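Local coordinates for alginate lyase AlgAT5 (Defluviitalea, PDB 5ZQI), which probably cleaves alginate by beta-elimination, as a polysaccharide lyase of family 7 with a beta-sandwich fold, at residues R177-N181 / H182-E186. Residues are numbered along the deposited sequence; the frame is centred on the assembly and turned at random.
Sequences RLEGN and HLFVE. With SO4 (sulfate ion), chain B.
Arg177 and Phe184 face each other as a hydrogen-bonded pair in a two-residue beta hairpin, a compact example of how paired strands bring side chains together on one sheet face, here within the beta-sandwich of this lyase. A type II' turn from Glu179 to His182 closes the hairpin, with Gly180 at its positive-phi corner; Glu179 N donates to His182 O (2.9 Å), and His182 N to Glu179 O.

The tight part is the face carrying Arg177, Glu179, His182 and Phe184. With chi1 at 62°, the Phe184 ring stands between its own backbone N and carbonyl carbon and leans over the hairpin, where Arg177 CB makes a CH-pi contact 4.2 Å from the ring centroid. Glu179 meets the same ring at its edge, CD lying 3.5 Å from Phe184 CZ with the carboxylate almost perpendicular to the ring. Phe184 CD1 in turn sits over the centre of the His182 imidazole, whose NE2 is hydrogen-bonded to Asp194 OD1.

Beyond the ring, the extended Arg177 chain brings its guanidinium to two carboxylates, which approach from different directions. NE reaches Glu179 OE2 at 2.8 Å, whereas the salt bridge from NH1 to Glu186 OE1 is weak as a hydrogen bond, and Glu186 OE2 lies over a guanidinium face. The positive charge probably eases the nearness of the two glutamates.

Packing is looser towards the turn, where Asn181 is exposed, its ND2 hydrogen-bonding Tyr199 O, and a water links Glu179 OE1 to His182 ND1. At the far end, a sulfate probably from the crystallisation liquor, also held by Tyr118 and Lys158, accepts a hydrogen bond at O4 from Arg177 NH2 (2.7 Å), which also hydrogen-bonds His160 ND1.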
# COMPACT_ATOMS: atom_id res chain seq x y z
N ARG A 177 4.73 -7.14 2.68
CA ARG A 177 3.78 -8.25 2.71
C ARG A 177 3.72 -8.84 4.11
O ARG A 177 4.75 -9.09 4.74
CB ARG A 177 4.20 -9.31 1.70
CG ARG A 177 3.19 -10.41 1.48
CD ARG A 177 3.58 -11.23 0.21
NE ARG A 177 2.65 -12.34 0.04
CZ ARG A 177 1.91 -12.57 -1.04
NH1 ARG A 177 2.07 -11.84 -2.13
NH2 ARG A 177 1.07 -13.58 -1.03
N LEU A 178 2.51 -9.10 4.58
CA LEU A 178 2.27 -9.82 5.83
C LEU A 178 1.57 -11.13 5.50
O LEU A 178 0.53 -11.13 4.84
CB LEU A 178 1.43 -9.00 6.79
CG LEU A 178 1.24 -9.68 8.15
CD1 LEU A 178 2.48 -9.75 9.00
CD2 LEU A 178 0.09 -8.97 8.91
N GLU A 179 2.13 -12.24 5.98
CA GLU A 179 1.53 -13.57 5.88
C GLU A 179 1.46 -14.04 7.33
O GLU A 179 2.48 -14.41 7.91
CB GLU A 179 2.36 -14.51 5.01
CG GLU A 179 2.50 -14.00 3.59
CD GLU A 179 3.21 -14.92 2.67
OE1 GLU A 179 3.91 -15.87 3.12
OE2 GLU A 179 3.12 -14.69 1.45
N GLY A 180 0.28 -14.02 7.92
CA GLY A 180 0.16 -14.38 9.34
C GLY A 180 0.94 -13.42 10.22
O GLY A 180 0.70 -12.21 10.21
N ASN A 181 1.90 -13.95 11.00
CA ASN A 181 2.77 -13.13 11.84
C ASN A 181 4.10 -12.78 11.17
O ASN A 181 4.98 -12.21 11.83
CB ASN A 181 3.03 -13.85 13.18
CG ASN A 181 1.76 -14.17 13.93
OD1 ASN A 181 1.41 -15.34 14.12
ND2 ASN A 181 1.08 -13.13 14.41
N HIS A 182 4.25 -13.06 9.88
CA HIS A 182 5.49 -12.90 9.13
C HIS A 182 5.40 -11.70 8.19
O HIS A 182 4.73 -11.75 7.14
CB HIS A 182 5.78 -14.19 8.36
CG HIS A 182 7.07 -14.17 7.60
ND1 HIS A 182 7.34 -15.04 6.57
CD2 HIS A 182 8.19 -13.42 7.78
CE1 HIS A 182 8.57 -14.82 6.14
NE2 HIS A 182 9.10 -13.84 6.84
N LEU A 183 6.10 -10.62 8.55
CA LEU A 183 6.15 -9.38 7.79
C LEU A 183 7.49 -9.31 7.07
O LEU A 183 8.53 -9.40 7.72
CB LEU A 183 5.97 -8.20 8.74
CG LEU A 183 5.87 -6.84 8.09
CD1 LEU A 183 4.57 -6.64 7.32
CD2 LEU A 183 6.01 -5.68 9.09
N PHE A 184 7.46 -9.15 5.74
CA PHE A 184 8.67 -9.27 4.94
C PHE A 184 8.52 -8.46 3.66
O PHE A 184 7.45 -7.96 3.33
CB PHE A 184 8.99 -10.75 4.63
CG PHE A 184 7.94 -11.47 3.83
CD1 PHE A 184 6.90 -12.09 4.45
CD2 PHE A 184 8.03 -11.53 2.44
CE1 PHE A 184 5.92 -12.76 3.72
CE2 PHE A 184 7.05 -12.20 1.70
CZ PHE A 184 6.01 -12.82 2.34
N VAL A 185 9.64 -8.27 2.98
CA VAL A 185 9.69 -7.61 1.68
C VAL A 185 9.71 -8.70 0.62
O VAL A 185 10.56 -9.61 0.68
CB VAL A 185 10.91 -6.68 1.53
CG1 VAL A 185 10.82 -5.92 0.24
CG2 VAL A 185 11.04 -5.78 2.71
N GLU A 186 8.77 -8.62 -0.33
CA GLU A 186 8.66 -9.56 -1.44
C GLU A 186 9.05 -8.88 -2.75
O GLU A 186 8.77 -7.69 -2.96
CB GLU A 186 7.22 -10.09 -1.55
CG GLU A 186 7.10 -11.36 -2.35
CD GLU A 186 5.65 -11.82 -2.56
OE1 GLU A 186 4.88 -11.09 -3.25
OE2 GLU A 186 5.28 -12.88 -2.05
S SO4 B . 0.31 -15.32 -4.44
O1 SO4 B . 0.50 -16.72 -4.04
O2 SO4 B . 1.57 -14.76 -4.92
O3 SO4 B . -0.71 -15.25 -5.49
O4 SO4 B . -0.13 -14.53 -3.30
O HOH W 1 5.37 -16.59 5.41